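Local coordinates for protein Poly(Beta-D-mannuronate) lyase (Pseudopedobacter saltans, PDB 7O79) that probably cleaves alginate as a poly(beta-D-mannuronate) lyase of polysaccharide lyase family 6, built on a parallel beta-helix, at residues A[142-147]-A[159-164]. Residues are numbered along the deposited sequence; the frame is centred on the assembly and turned at random.
Sequences PLVGND and CYFKDI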
loop_
_atom_site.group_PDB
_atom_site.type_symbol
_atom_site.label_atom_id
_atom_site.label_comp_id
_atom_site.label_asym_id
_atom_site.label_seq_id
_atom_site.Cartn_x
_atom_site.Cartn_y
_atom_site.Cartn_z
ATOM N N PRO A 142 1.745 -8.461 6.221
ATOM C CA PRO A 142 2.017 -7.694 4.999
ATOM C C PRO A 142 3.468 -7.850 4.559
ATOM O O PRO A 142 4.367 -8.105 5.366
ATOM C CB PRO A 142 1.708 -6.249 5.405
ATOM C CG PRO A 142 0.820 -6.345 6.606
ATOM C CD PRO A 142 1.156 -7.653 7.300
ATOM N N LEU A 143 3.688 -7.723 3.251
ATOM C CA LEU A 143 5.055 -7.705 2.746
ATOM C C LEU A 143 5.796 -6.471 3.265
ATOM O O LEU A 143 6.907 -6.569 3.811
ATOM C CB LEU A 143 5.032 -7.753 1.215
ATOM C CG LEU A 143 6.317 -8.197 0.520
ATOM C CD1 LEU A 143 6.007 -8.868 -0.812
ATOM C CD2 LEU A 143 7.272 -7.027 0.322
ATOM N N VAL A 144 5.176 -5.303 3.135
ATOM C CA VAL A 144 5.717 -4.049 3.647
ATOM C C VAL A 144 4.719 -3.500 4.647
ATOM O O VAL A 144 3.533 -3.366 4.326
ATOM C CB VAL A 144 5.970 -3.013 2.528
ATOM C CG1 VAL A 144 6.449 -1.700 3.138
ATOM C CG2 VAL A 144 6.986 -3.516 1.537
ATOM N N GLY A 145 5.191 -3.170 5.846
ATOM C CA GLY A 145 4.363 -2.526 6.842
ATOM C C GLY A 145 4.916 -1.205 7.341
ATOM O O GLY A 145 6.128 -0.998 7.395
ATOM N N ASN A 146 4.010 -0.318 7.742
ATOM C CA ASN A 146 4.373 0.892 8.462
ATOM C C ASN A 146 3.696 0.863 9.818
ATOM O O ASN A 146 2.490 0.626 9.917
ATOM C CB ASN A 146 3.999 2.171 7.686
ATOM C CG ASN A 146 4.598 3.425 8.306
ATOM O OD1 ASN A 146 5.801 3.670 8.198
ATOM N ND2 ASN A 146 3.750 4.255 8.922
ATOM N N ASP A 147 4.478 1.136 10.851
ATOM C CA ASP A 147 4.087 0.961 12.233
ATOM C C ASP A 147 3.194 2.134 12.670
ATOM O O ASP A 147 3.147 3.193 12.033
ATOM C CB ASP A 147 5.374 0.847 13.063
ATOM C CG ASP A 147 5.178 0.151 14.375
ATOM O OD1 ASP A 147 5.333 -1.097 14.355
ATOM O OD2 ASP A 147 4.908 0.823 15.409
ATOM N N CYS A 159 10.543 -0.017 -6.612
ATOM C CA CYS A 159 10.691 -1.404 -6.225
ATOM C C CYS A 159 9.822 -2.301 -7.101
ATOM O O CYS A 159 8.956 -1.852 -7.857
ATOM C CB CYS A 159 10.359 -1.587 -4.739
ATOM S SG CYS A 159 11.604 -0.829 -3.658
ATOM N N TYR A 160 10.076 -3.599 -6.984
ATOM C CA TYR A 160 9.445 -4.608 -7.819
ATOM C C TYR A 160 8.871 -5.689 -6.910
ATOM O O TYR A 160 9.615 -6.321 -6.148
ATOM C CB TYR A 160 10.479 -5.176 -8.798
ATOM C CG TYR A 160 9.953 -6.116 -9.857
ATOM C CD1 TYR A 160 8.629 -6.063 -10.281
ATOM C CD2 TYR A 160 10.798 -7.053 -10.451
ATOM C CE1 TYR A 160 8.163 -6.916 -11.270
ATOM C CE2 TYR A 160 10.335 -7.920 -11.433
ATOM C CZ TYR A 160 9.026 -7.841 -11.841
ATOM O OH TYR A 160 8.578 -8.696 -12.813
ATOM N N PHE A 161 7.551 -5.905 -6.991
ATOM C CA PHE A 161 6.863 -6.915 -6.184
ATOM C C PHE A 161 6.218 -7.922 -7.129
ATOM O O PHE A 161 5.266 -7.591 -7.842
ATOM C CB PHE A 161 5.826 -6.283 -5.250
ATOM C CG PHE A 161 6.365 -5.138 -4.423
ATOM C CD1 PHE A 161 6.406 -3.851 -4.936
ATOM C CD2 PHE A 161 6.845 -5.365 -3.136
ATOM C CE1 PHE A 161 6.903 -2.793 -4.186
ATOM C CE2 PHE A 161 7.343 -4.312 -2.371
ATOM C CZ PHE A 161 7.385 -3.021 -2.905
ATOM N N LYS A 162 6.720 -9.154 -7.111
ATOM C CA LYS A 162 6.438 -10.125 -8.154
ATOM C C LYS A 162 6.029 -11.466 -7.559
ATOM O O LYS A 162 6.682 -11.961 -6.636
ATOM C CB LYS A 162 7.662 -10.329 -9.041
ATOM C CG LYS A 162 7.461 -11.375 -10.120
ATOM C CD LYS A 162 8.728 -11.583 -10.924
ATOM C CE LYS A 162 8.419 -12.064 -12.341
ATOM N NZ LYS A 162 9.664 -12.480 -13.054
ATOM N N ASP A 163 4.982 -12.068 -8.131
ATOM C CA ASP A 163 4.569 -13.442 -7.823
ATOM C C ASP A 163 4.422 -13.651 -6.318
ATOM O O ASP A 163 5.128 -14.448 -5.693
ATOM C CB ASP A 163 5.543 -14.477 -8.399
ATOM C CG ASP A 163 5.698 -14.385 -9.906
ATOM O OD1 ASP A 163 4.729 -14.031 -10.606
ATOM O OD2 ASP A 163 6.794 -14.703 -10.396
ATOM N N ILE A 164 3.495 -12.902 -5.738
ATOM C CA ILE A 164 3.165 -13.101 -4.333
ATOM C C ILE A 164 1.976 -14.056 -4.369
ATOM O O ILE A 164 0.864 -13.639 -4.736
ATOM C CB ILE A 164 2.848 -11.772 -3.628
ATOM C CG1 ILE A 164 3.968 -10.743 -3.885
ATOM C CG2 ILE A 164 2.615 -12.009 -2.129
ATOM C CD1 ILE A 164 5.368 -11.162 -3.468
#
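L143 reaches across the interior of a parallel beta-helix and divides its two methyl branches between F161 and I164. The two segments belong to different faces of the solenoid: strand 144-146 pairs in parallel with 118-122 and 175-177, and strand 155-162 with 128-135 and 194-201. Their contact is therefore not strand pairing but side chains meeting inside the coil, and it is wholly apolar. The L143 side chain leaves the backbone toward the other segment, and with chi1 at -161° CG lies trans to N, which sets both methyls against F161 and I164. Branch CD2 comes up to the rim of the F161 ring, close to the ring plane, and lies 3.8 Å from F161 CE2. Branch CD1 turns to I164 instead, with its carbon 3.6 Å from I164 CD1. The outer end of the isoleucine side chain does the touching here, and I164 CG1 sits a little farther back, 4.1 Å from L143 CD1. With an alanine at L143 both branches would be gone, and the F161 edge and the I164 tip would probably lose their shared neighbour, leaving a gap in the core. F134 and F200, on the flanking strands 128-135 and 194-201, meet the F161 ring with nearly parallel planes, while F175 meets it at a steep angle. L143 is tied to neighbouring coils too, through backbone hydrogen bonds with W119, V120 and E173. V144 adds a smaller contact on the same ring, its side chain running at about a right angle to that of F161: the branch that touches is CG2, which is anti to the carbonyl carbon and ends 4.0 Å from F161 CE2, the same ring carbon that L143 CD2 approaches.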